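Local coordinates for N-acetyltransferase family protein (Bacillus anthracis, PDB 3LNB), which transfers an acetyl group from acetyl-coenzyme A to arylamines and inactivates the sulfonamide drug sulfamethoxazole, at residues L71-A75 against G76-N80; N85-K89 against L90-K94; D224-E228 against Q229-N233; S104-Y107 against Y108-D112. The protein carries 1 engineered substitution. All coordinates share one frame; numbering follows the deposited sequence.

Contact 1 of 4, residues L71-A75 against G76-N80; sequences LDIMA and GTIKN
Asp72 lies across the start of the chain that leaves its own helix, its side chain crossing that of Thr77 at about a right angle. The hydroxyl OG1 of Thr77 gives a weak hydrogen bond to Asp72 OD1, 3.1 Å away; a chi1 of 55° sets that oxygen between the threonine's own N and C and turns it back to the helix. Beneath this pair is a Schellman motif, with Gly76 at the C-prime position in positive phi. Thr77 N bonds to Asp72 O at 2.9 Å, nearly straight at 169°, while the inner bond from Gly76 N to Ile73 O is weak at 3.4 Å. Past the turn, Ile78 doubles back so that its CD1 rests 3.7 Å from Ile73 CA and 4.2 Å from Ile73 CG1. A water accepts from Lys79 N and lies 3.0 Å from Asp72 OD2, linking helix and exit chain. The stronger partners of the carboxylate lie elsewhere: OD1 pairs with Arg95 and OD2 with Lys89, two cations that probably keep it ionised. Helix 71-75 thus ends at the surface, tied to helix 83-92 through Lys89 and packed on helix 228-240, Ile73 on Ile238 and Ile78 on Val239.

Contact 2 of 4, residues N85-K89 against L90-K94; sequences NLVEK and LLIQK
Val87 O receives two backbone hydrogen bonds from the next turn, and they differ sharply. Ile92 N approaches almost in line with the carbonyl, 3.0 Å from Val87 O with an N-H...O angle of 171°. Leu91 N, 3.2 Å from the same oxygen, stands above the carbonyl plane and makes the more bent bond. The i to i+5 pairing recurs one residue on, where Gln93 N reaches Glu88 O at 2.9 Å, and it marks the wider, pi-type turn near the end of helix 83-92.

Apolar contacts follow the same turn. CG1 of Val87, anti to the backbone N (chi1 172°), meets both Leu91 CD1 and Ile92 CD1, each at 4.1 Å. On the adjoining flank Leu86 CD2 faces Leu90 CD1 at 4.3 Å, beside helix 99-112, whereas Val87 and Leu91 lie against helix 34-42.

Among the polar side chains, Glu88 bends at chi2 (59°) and lays its carboxylate beside Ile92, OE1 coming 3.4 Å from Ile92 CD1. The amide of Gln93 stands nearly perpendicular to that carboxylate. Lys89, fully extended, runs its CG past Leu90 CD1.

The chemistry implies a graded helix end: Leu86, Val87, Leu90 and Leu91 are buried against neighbouring helices, Ile92 stays at the exposed rim beside Glu88, and the ammonium of Lys89 is paired with carboxylates from two other helices, Glu101 and Asp72.

Contact 3 of 4, residues D224-E228 against Q229-N233; sequences DPIDE and QKVNN
An N-cap opens helix 228-240, where the chain coming off strand 216-225 turns into the helix, and Asp227 holds the capping position. Its OD2 accepts from Lys230 N at 2.9 Å in a nearly straight bond (167°), the N-H meeting the oxygen close to the line of its C-O bond. The carboxylate can turn back to this amide because chi1 is 65°, which tucks CG between the residue's own N and C. Asp227 also supplies the first carbonyl of the helical ladder: Val231 N reaches Asp227 O at 3.0 Å, in the carbonyl plane. A negative charge here would interact favourably with the positive end of the helix dipole.

Just ahead of the cap, Ile226 points at the first turn. Its CB and CG2 both lie 3.7 Å from Lys230 CG, and its CD1 meets Val231 CG2 at 4.1 Å, the side chains of Ile226 and Val231 crossing at about a right angle. Lys230 then leads its amine away to a salt bridge with Asp136.

Glu228 O accepts from Asn232 N at 2.7 Å, and the aliphatic CG of Glu228 passes 3.8 Å from Asn232 ND2. Beyond the pair, Glu228 OE2 bonds to the hydroxyl of Tyr108 and Asn232 OD1 to Ile81 N. The whole is an aspartate N-cap with a hydrophobic staple, Ile226 to Val231, a common way of starting a helix.

Contact 4 of 4, residues S104-Y107 against Y108-D112; sequences SLLY and YFLMD
Tyr107 turns its edge to the face of Tyr108 in a T-shaped pair on the amphipathic helix 99-112, with centroids 5.3 Å apart and planes at 63°. Within the pair Tyr107 CD2 stands 3.8 Å from Tyr108 CD1. Tyr108 is held at its far end as well, its hydroxyl bonding to Glu228.

The tight side of the helix is aliphatic and aromatic. Leu106 CD1 presses on Leu110 CG at 3.8 Å and touches Phe109 CD2 more distantly, at 4.4 Å. These residues are buried against helix 55-65, and Phe109 adds ring contacts with Phe39 and Phe40 of helix 34-42. Regular i to i+4 bonds run beneath them, among them Leu110 N to Leu106 O at 2.8 Å.

The outward side is more open to solvent, ending in the exposed Met111, yet one contact there is close. The methionine chain, bent at both chi2 (-67°) and chi3 (-75°), folds over the Tyr107 ring in a Met-aromatic contact, the sulfur coming in obliquely. Lys119 of strand 116-126 adds a cation-pi contact to the same ring. What touches most closely is the methylene and not the sulfur: Met111 CG sits over the Tyr107 face, 3.8 Å from its centroid and 3.4 Å from Tyr107 CZ.

In the fold
Burial sorts the four contacts and their chemistry with them. Contact 4 is the buried one, made chiefly of rings and leucines; contact 2 mixes buried leucines and valine with a polar, partly exposed rim; contacts 1 and 3 lie at the surface and depend on helix capping, a C-terminal Schellman motif in one and an aspartate N-cap in the other. Contacts 1 and 2 share a salt bridge, Asp72 to Lys89, whereas contacts 2 and 4 join helices 83-92 and 99-112 by packing of Leu86 on Ser104 and Tyr108. Through Asn232 on Asn80 and Glu228 on Tyr108, contact 3 touches both the loop after helix 71-75 and helix 99-112.

Contact 1 of 4, residues L71-A75 against G76-N80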
loop_
_atom_site.group_PDB
_atom_site.type_symbol
_atom_site.label_atom_id
_atom_site.label_comp_id
_atom_site.label_asym_id
_atom_site.label_seq_id
_atom_site.Cartn_x
_atom_site.Cartn_y
_atom_site.Cartn_z
ATOM N N LEU A 71 -9.251 7.582 6.067
ATOM C CA LEU A 71 -10.050 8.248 7.091
ATOM C C LEU A 71 -9.672 9.698 7.416
ATOM O O LEU A 71 -10.537 10.479 7.811
ATOM C CB LEU A 71 -10.064 7.410 8.375
ATOM C CG LEU A 71 -10.461 5.938 8.192
ATOM C CD1 LEU A 71 -10.556 5.282 9.559
ATOM C CD2 LEU A 71 -11.800 5.819 7.460
ATOM N N ASP A 72 -8.402 10.062 7.262
ATOM C CA ASP A 72 -7.997 11.442 7.535
ATOM C C ASP A 72 -8.569 12.351 6.456
ATOM O O ASP A 72 -8.962 13.489 6.729
ATOM C CB ASP A 72 -6.471 11.579 7.573
ATOM C CG ASP A 72 -5.882 11.188 8.920
ATOM O OD1 ASP A 72 -6.654 10.903 9.860
ATOM O OD2 ASP A 72 -4.642 11.169 9.044
ATOM N N ILE A 73 -8.604 11.841 5.227
ATOM C CA ILE A 73 -9.160 12.590 4.109
ATOM C C ILE A 73 -10.638 12.809 4.413
ATOM O O ILE A 73 -11.158 13.906 4.240
ATOM C CB ILE A 73 -9.015 11.807 2.768
ATOM C CG1 ILE A 73 -7.530 11.644 2.425
ATOM C CG2 ILE A 73 -9.756 12.526 1.652
ATOM C CD1 ILE A 73 -7.262 10.885 1.141
ATOM N N MET A 74 -11.307 11.759 4.877
ATOM C CA MET A 74 -12.724 11.848 5.218
ATOM C C MET A 74 -12.963 12.812 6.389
ATOM O O MET A 74 -13.904 13.606 6.371
ATOM C CB MET A 74 -13.264 10.463 5.588
ATOM C CG MET A 74 -13.235 9.454 4.447
ATOM S SD MET A 74 -14.375 9.894 3.118
ATOM C CE MET A 74 -13.345 10.851 2.044
ATOM N N ALA A 75 -12.102 12.747 7.401
ATOM C CA ALA A 75 -12.247 13.605 8.575
ATOM C C ALA A 75 -11.650 15.000 8.406
ATOM O O ALA A 75 -11.854 15.871 9.252
ATOM C CB ALA A 75 -11.624 12.926 9.789
ATOM N N GLY A 76 -10.910 15.217 7.324
ATOM C CA GLY A 76 -10.298 16.521 7.110
ATOM C C GLY A 76 -9.188 16.800 8.113
ATOM O O GLY A 76 -9.102 17.898 8.673
ATOM N N THR A 77 -8.338 15.801 8.343
ATOM C CA THR A 77 -7.220 15.915 9.278
ATOM C C THR A 77 -5.943 15.412 8.607
ATOM O O THR A 77 -5.237 14.554 9.135
ATOM C CB THR A 77 -7.496 15.095 10.554
ATOM O OG1 THR A 77 -7.793 13.735 10.196
ATOM C CG2 THR A 77 -8.679 15.683 11.310
ATOM N N ILE A 78 -5.655 15.978 7.443
ATOM C CA ILE A 78 -4.502 15.602 6.638
ATOM C C ILE A 78 -3.266 16.466 6.866
ATOM O O ILE A 78 -3.297 17.678 6.648
ATOM C CB ILE A 78 -4.846 15.688 5.146
ATOM C CG1 ILE A 78 -6.170 14.970 4.888
ATOM C CG2 ILE A 78 -3.715 15.087 4.312
ATOM C CD1 ILE A 78 -6.987 15.594 3.765
ATOM N N LYS A 79 -2.184 15.830 7.301
ATOM C CA LYS A 79 -0.912 16.511 7.528
ATOM C C LYS A 79 0.013 16.186 6.366
ATOM O O LYS A 79 -0.231 15.245 5.604
ATOM C CB LYS A 79 -0.244 16.024 8.815
ATOM C CG LYS A 79 -0.894 16.496 10.092
ATOM C CD LYS A 79 -0.128 16.015 11.325
ATOM C CE LYS A 79 1.202 16.729 11.471
ATOM N NZ LYS A 79 1.690 16.696 12.874
ATOM N N ASN A 80 1.077 16.966 6.224
ATOM C CA ASN A 80 2.038 16.703 5.165
ATOM C C ASN A 80 2.773 15.433 5.563
ATOM O O ASN A 80 2.821 15.068 6.742
ATOM C CB ASN A 80 3.028 17.861 5.032
ATOM C CG ASN A 80 3.542 18.337 6.369
ATOM O OD1 ASN A 80 2.786 18.876 7.172
ATOM N ND2 ASN A 80 4.835 18.139 6.618
HETATM O O HOH W 1 -2.655 12.953 7.605
#

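Contact 2 of 4, residues N85-K89 against L90-K94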
loop_
_atom_site.group_PDB
_atom_site.type_symbol
_atom_site.label_atom_id
_atom_site.label_comp_id
_atom_site.label_asym_id
_atom_site.label_seq_id
_atom_site.Cartn_x
_atom_site.Cartn_y
_atom_site.Cartn_z
ATOM N N ASN A 85 5.892 12.271 11.042
ATOM C CA ASN A 85 4.435 12.215 10.943
ATOM C C ASN A 85 3.948 10.805 10.624
ATOM O O ASN A 85 2.895 10.378 11.091
ATOM C CB ASN A 85 3.927 13.201 9.884
ATOM C CG ASN A 85 4.026 14.644 10.348
ATOM O OD1 ASN A 85 4.114 14.906 11.548
ATOM N ND2 ASN A 85 3.995 15.586 9.406
ATOM N N LEU A 86 4.724 10.085 9.825
ATOM C CA LEU A 86 4.376 8.721 9.471
ATOM C C LEU A 86 4.524 7.822 10.696
ATOM O O LEU A 86 3.652 7.004 10.978
ATOM C CB LEU A 86 5.269 8.231 8.329
ATOM C CG LEU A 86 4.951 8.904 6.988
ATOM C CD1 LEU A 86 6.013 8.564 5.975
ATOM C CD2 LEU A 86 3.584 8.458 6.509
ATOM N N VAL A 87 5.624 7.977 11.424
ATOM C CA VAL A 87 5.839 7.177 12.628
ATOM C C VAL A 87 4.721 7.465 13.635
ATOM O O VAL A 87 4.178 6.552 14.253
ATOM C CB VAL A 87 7.212 7.495 13.288
ATOM C CG1 VAL A 87 7.322 6.785 14.641
ATOM C CG2 VAL A 87 8.354 7.056 12.366
ATOM N N GLU A 88 4.369 8.739 13.786
ATOM C CA GLU A 88 3.321 9.125 14.727
ATOM C C GLU A 88 1.966 8.523 14.368
ATOM O O GLU A 88 1.300 7.920 15.206
ATOM C CB GLU A 88 3.180 10.642 14.777
ATOM C CG GLU A 88 2.280 11.130 15.905
ATOM C CD GLU A 88 2.800 10.696 17.265
ATOM O OE1 GLU A 88 4.030 10.786 17.476
ATOM O OE2 GLU A 88 1.989 10.273 18.120
ATOM N N LYS A 89 1.562 8.682 13.112
ATOM C CA LYS A 89 0.267 8.175 12.677
ATOM C C LYS A 89 0.155 6.658 12.554
ATOM O O LYS A 89 -0.635 6.042 13.268
ATOM C CB LYS A 89 -0.137 8.816 11.343
ATOM C CG LYS A 89 -1.498 8.370 10.829
ATOM C CD LYS A 89 -1.827 8.980 9.472
ATOM C CE LYS A 89 -3.137 8.395 8.923
ATOM N NZ LYS A 89 -3.446 8.836 7.537
ATOM N N LEU A 90 0.942 6.062 11.661
ATOM C CA LEU A 90 0.870 4.622 11.424
ATOM C C LEU A 90 1.443 3.684 12.470
ATOM O O LEU A 90 1.004 2.537 12.573
ATOM C CB LEU A 90 1.497 4.270 10.077
ATOM C CG LEU A 90 0.689 4.610 8.826
ATOM C CD1 LEU A 90 0.650 6.105 8.641
ATOM C CD2 LEU A 90 1.323 3.940 7.620
ATOM N N LEU A 91 2.426 4.139 13.233
ATOM C CA LEU A 91 3.004 3.262 14.232
ATOM C C LEU A 91 2.490 3.552 15.637
ATOM O O LEU A 91 1.842 2.707 16.248
ATOM C CB LEU A 91 4.534 3.350 14.194
ATOM C CG LEU A 91 5.150 3.077 12.817
ATOM C CD1 LEU A 91 6.668 3.082 12.912
ATOM C CD2 LEU A 91 4.658 1.742 12.282
ATOM N N ILE A 92 2.762 4.753 16.138
ATOM C CA ILE A 92 2.341 5.128 17.483
ATOM C C ILE A 92 0.829 5.176 17.721
ATOM O O ILE A 92 0.335 4.585 18.683
ATOM C CB ILE A 92 2.975 6.476 17.875
ATOM C CG1 ILE A 92 4.498 6.314 17.931
ATOM C CG2 ILE A 92 2.429 6.961 19.219
ATOM C CD1 ILE A 92 5.240 7.620 18.053
ATOM N N GLN A 93 0.089 5.863 16.855
ATOM C CA GLN A 93 -1.355 5.966 17.036
ATOM C C GLN A 93 -2.077 4.768 16.422
ATOM O O GLN A 93 -3.305 4.742 16.330
ATOM C CB GLN A 93 -1.862 7.281 16.431
ATOM C CG GLN A 93 -1.144 8.511 17.002
ATOM C CD GLN A 93 -1.542 9.815 16.322
ATOM O OE1 GLN A 93 -1.679 9.871 15.103
ATOM N NE2 GLN A 93 -1.703 10.876 17.110
ATOM N N LYS A 94 -1.295 3.775 16.012
ATOM C CA LYS A 94 -1.824 2.552 15.414
ATOM C C LYS A 94 -2.919 2.779 14.369
ATOM O O LYS A 94 -3.991 2.174 14.436
ATOM C CB LYS A 94 -2.342 1.610 16.509
ATOM C CG LYS A 94 -1.276 1.154 17.505
ATOM C CD LYS A 94 -1.892 0.256 18.587
ATOM C CE LYS A 94 -1.134 0.355 19.907
ATOM N NZ LYS A 94 -1.821 -0.408 21.010
#

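Contact 3 of 4, residues D224-E228 against Q229-N233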
loop_
_atom_site.group_PDB
_atom_site.type_symbol
_atom_site.label_atom_id
_atom_site.label_comp_id
_atom_site.label_asym_id
_atom_site.label_seq_id
_atom_site.Cartn_x
_atom_site.Cartn_y
_atom_site.Cartn_z
ATOM N N ASP A 224 11.742 7.469 -12.400
ATOM C CA ASP A 224 12.105 8.826 -11.986
ATOM C C ASP A 224 11.892 8.957 -10.473
ATOM O O ASP A 224 10.762 8.872 -9.992
ATOM C CB ASP A 224 11.229 9.877 -12.687
ATOM C CG ASP A 224 11.316 9.811 -14.201
ATOM O OD1 ASP A 224 12.435 9.658 -14.734
ATOM O OD2 ASP A 224 10.260 9.932 -14.861
ATOM N N PRO A 225 12.974 9.178 -9.709
ATOM C CA PRO A 225 12.937 9.326 -8.247
ATOM C C PRO A 225 12.093 10.512 -7.781
ATOM O O PRO A 225 12.217 11.613 -8.315
ATOM C CB PRO A 225 14.406 9.531 -7.876
ATOM C CG PRO A 225 15.146 8.853 -8.982
ATOM C CD PRO A 225 14.359 9.246 -10.205
ATOM N N ILE A 226 11.248 10.289 -6.778
ATOM C CA ILE A 226 10.416 11.362 -6.250
ATOM C C ILE A 226 10.748 11.644 -4.789
ATOM O O ILE A 226 11.051 10.731 -4.018
ATOM C CB ILE A 226 8.910 11.029 -6.382
ATOM C CG1 ILE A 226 8.570 9.769 -5.586
ATOM C CG2 ILE A 226 8.558 10.853 -7.851
ATOM C CD1 ILE A 226 7.108 9.355 -5.686
ATOM N N ASP A 227 10.688 12.920 -4.416
ATOM C CA ASP A 227 10.997 13.336 -3.055
ATOM C C ASP A 227 9.739 13.564 -2.222
ATOM O O ASP A 227 8.627 13.301 -2.682
ATOM C CB ASP A 227 11.863 14.600 -3.084
ATOM C CG ASP A 227 11.141 15.803 -3.678
ATOM O OD1 ASP A 227 11.819 16.820 -3.910
ATOM O OD2 ASP A 227 9.912 15.745 -3.910
ATOM N N GLU A 228 9.920 14.047 -0.994
ATOM C CA GLU A 228 8.799 14.278 -0.085
ATOM C C GLU A 228 7.835 15.349 -0.608
ATOM O O GLU A 228 6.617 15.238 -0.437
ATOM C CB GLU A 228 9.328 14.661 1.309
ATOM C CG GLU A 228 8.313 14.499 2.436
ATOM C CD GLU A 228 8.805 13.586 3.564
ATOM O OE1 GLU A 228 9.717 13.990 4.325
ATOM O OE2 GLU A 228 8.281 12.455 3.686
ATOM N N GLN A 229 8.368 16.375 -1.260
ATOM C CA GLN A 229 7.510 17.425 -1.790
ATOM C C GLN A 229 6.551 16.841 -2.830
ATOM O O GLN A 229 5.358 17.138 -2.816
ATOM C CB GLN A 229 8.343 18.545 -2.417
ATOM C CG GLN A 229 7.647 19.895 -2.351
ATOM C CD GLN A 229 8.535 21.043 -2.778
ATOM O OE1 GLN A 229 9.748 21.035 -2.532
ATOM N NE2 GLN A 229 7.935 22.051 -3.404
ATOM N N LYS A 230 7.074 16.008 -3.724
ATOM C CA LYS A 230 6.247 15.378 -4.755
ATOM C C LYS A 230 5.224 14.478 -4.076
ATOM O O LYS A 230 4.059 14.445 -4.462
ATOM C CB LYS A 230 7.115 14.547 -5.708
ATOM C CG LYS A 230 6.335 13.618 -6.643
ATOM C CD LYS A 230 5.439 14.370 -7.631
ATOM C CE LYS A 230 4.722 13.392 -8.560
ATOM N NZ LYS A 230 3.811 14.063 -9.534
ATOM N N VAL A 231 5.670 13.742 -3.063
ATOM C CA VAL A 231 4.774 12.864 -2.327
ATOM C C VAL A 231 3.674 13.701 -1.672
ATOM O O VAL A 231 2.535 13.257 -1.577
ATOM C CB VAL A 231 5.541 12.043 -1.268
ATOM C CG1 VAL A 231 4.574 11.348 -0.328
ATOM C CG2 VAL A 231 6.397 10.999 -1.967
ATOM N N ASN A 232 4.006 14.916 -1.234
ATOM C CA ASN A 232 2.992 15.784 -0.635
ATOM C C ASN A 232 2.061 16.303 -1.721
ATOM O O ASN A 232 0.883 16.556 -1.463
ATOM C CB ASN A 232 3.620 16.973 0.092
ATOM C CG ASN A 232 4.277 16.577 1.393
ATOM O OD1 ASN A 232 3.656 15.954 2.250
ATOM N ND2 ASN A 232 5.542 16.934 1.545
ATOM N N ASN A 233 2.586 16.462 -2.935
ATOM C CA ASN A 233 1.761 16.941 -4.046
ATOM C C ASN A 233 0.795 15.816 -4.422
ATOM O O ASN A 233 -0.368 16.059 -4.724
ATOM C CB ASN A 233 2.623 17.307 -5.264
ATOM C CG ASN A 233 1.822 18.020 -6.361
ATOM O OD1 ASN A 233 1.431 19.185 -6.211
ATOM N ND2 ASN A 233 1.566 17.320 -7.462
#

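Contact 4 of 4, residues S104-Y107 against Y108-D112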
loop_
_atom_site.group_PDB
_atom_site.type_symbol
_atom_site.label_atom_id
_atom_site.label_comp_id
_atom_site.label_asym_id
_atom_site.label_seq_id
_atom_site.Cartn_x
_atom_site.Cartn_y
_atom_site.Cartn_z
ATOM N N SER A 104 5.836 5.252 1.896
ATOM C CA SER A 104 6.799 6.262 2.310
ATOM C C SER A 104 7.411 5.772 3.624
ATOM O O SER A 104 8.619 5.865 3.830
ATOM C CB SER A 104 6.121 7.620 2.524
ATOM O OG SER A 104 5.922 8.298 1.295
ATOM N N LEU A 105 6.570 5.240 4.503
ATOM C CA LEU A 105 7.037 4.718 5.783
ATOM C C LEU A 105 7.998 3.563 5.555
ATOM O O LEU A 105 9.094 3.534 6.119
ATOM C CB LEU A 105 5.862 4.238 6.636
ATOM C CG LEU A 105 6.259 3.574 7.960
ATOM C CD1 LEU A 105 7.004 4.572 8.850
ATOM C CD2 LEU A 105 5.018 3.066 8.659
ATOM N N LEU A 106 7.585 2.609 4.728
ATOM C CA LEU A 106 8.430 1.461 4.430
ATOM C C LEU A 106 9.748 1.938 3.820
ATOM O O LEU A 106 10.802 1.361 4.078
ATOM C CB LEU A 106 7.720 0.506 3.464
ATOM C CG LEU A 106 8.530 -0.713 3.004
ATOM C CD1 LEU A 106 8.999 -1.508 4.214
ATOM C CD2 LEU A 106 7.676 -1.588 2.100
ATOM N N TYR A 107 9.684 2.989 3.008
ATOM C CA TYR A 107 10.889 3.531 2.389
ATOM C C TYR A 107 11.870 3.932 3.489
ATOM O O TYR A 107 13.021 3.496 3.498
ATOM C CB TYR A 107 10.559 4.760 1.532
ATOM C CG TYR A 107 11.765 5.630 1.236
ATOM C CD1 TYR A 107 12.699 5.266 0.262
ATOM C CD2 TYR A 107 12.009 6.785 1.980
ATOM C CE1 TYR A 107 13.854 6.029 0.043
ATOM C CE2 TYR A 107 13.156 7.557 1.771
ATOM C CZ TYR A 107 14.077 7.170 0.805
ATOM O OH TYR A 107 15.235 7.899 0.649
ATOM N N TYR A 108 11.408 4.769 4.412
ATOM C CA TYR A 108 12.256 5.219 5.505
ATOM C C TYR A 108 12.810 4.033 6.282
ATOM O O TYR A 108 13.996 3.999 6.602
ATOM C CB TYR A 108 11.483 6.143 6.454
ATOM C CG TYR A 108 11.252 7.528 5.894
ATOM C CD1 TYR A 108 12.322 8.304 5.452
ATOM C CD2 TYR A 108 9.969 8.063 5.799
ATOM C CE1 TYR A 108 12.126 9.586 4.928
ATOM C CE2 TYR A 108 9.757 9.346 5.273
ATOM C CZ TYR A 108 10.842 10.099 4.842
ATOM O OH TYR A 108 10.655 11.371 4.338
ATOM N N PHE A 109 11.952 3.062 6.572
ATOM C CA PHE A 109 12.382 1.885 7.312
ATOM C C PHE A 109 13.505 1.157 6.577
ATOM O O PHE A 109 14.547 0.857 7.165
ATOM C CB PHE A 109 11.215 0.919 7.527
ATOM C CG PHE A 109 11.585 -0.302 8.328
ATOM C CD1 PHE A 109 11.915 -0.192 9.673
ATOM C CD2 PHE A 109 11.632 -1.554 7.729
ATOM C CE1 PHE A 109 12.288 -1.315 10.413
ATOM C CE2 PHE A 109 12.006 -2.687 8.460
ATOM C CZ PHE A 109 12.334 -2.565 9.803
ATOM N N LEU A 110 13.293 0.881 5.294
ATOM C CA LEU A 110 14.296 0.178 4.504
ATOM C C LEU A 110 15.596 0.973 4.372
ATOM O O LEU A 110 16.672 0.388 4.234
ATOM C CB LEU A 110 13.739 -0.175 3.123
ATOM C CG LEU A 110 12.582 -1.186 3.132
ATOM C CD1 LEU A 110 12.178 -1.525 1.697
ATOM C CD2 LEU A 110 13.005 -2.449 3.876
ATOM N N MET A 111 15.501 2.299 4.402
ATOM C CA MET A 111 16.704 3.121 4.324
ATOM C C MET A 111 17.470 2.911 5.632
ATOM O O MET A 111 18.686 2.733 5.624
ATOM C CB MET A 111 16.356 4.605 4.150
ATOM C CG MET A 111 15.983 5.028 2.720
ATOM S SD MET A 111 17.354 4.935 1.510
ATOM C CE MET A 111 18.308 6.390 1.979
ATOM N N ASP A 112 16.754 2.928 6.755
ATOM C CA ASP A 112 17.391 2.717 8.051
ATOM C C ASP A 112 18.036 1.339 8.103
ATOM O O ASP A 112 19.056 1.147 8.768
ATOM C CB ASP A 112 16.376 2.840 9.184
ATOM C CG ASP A 112 16.077 4.277 9.545
ATOM O OD1 ASP A 112 16.701 5.184 8.955
ATOM O OD2 ASP A 112 15.222 4.495 10.427
#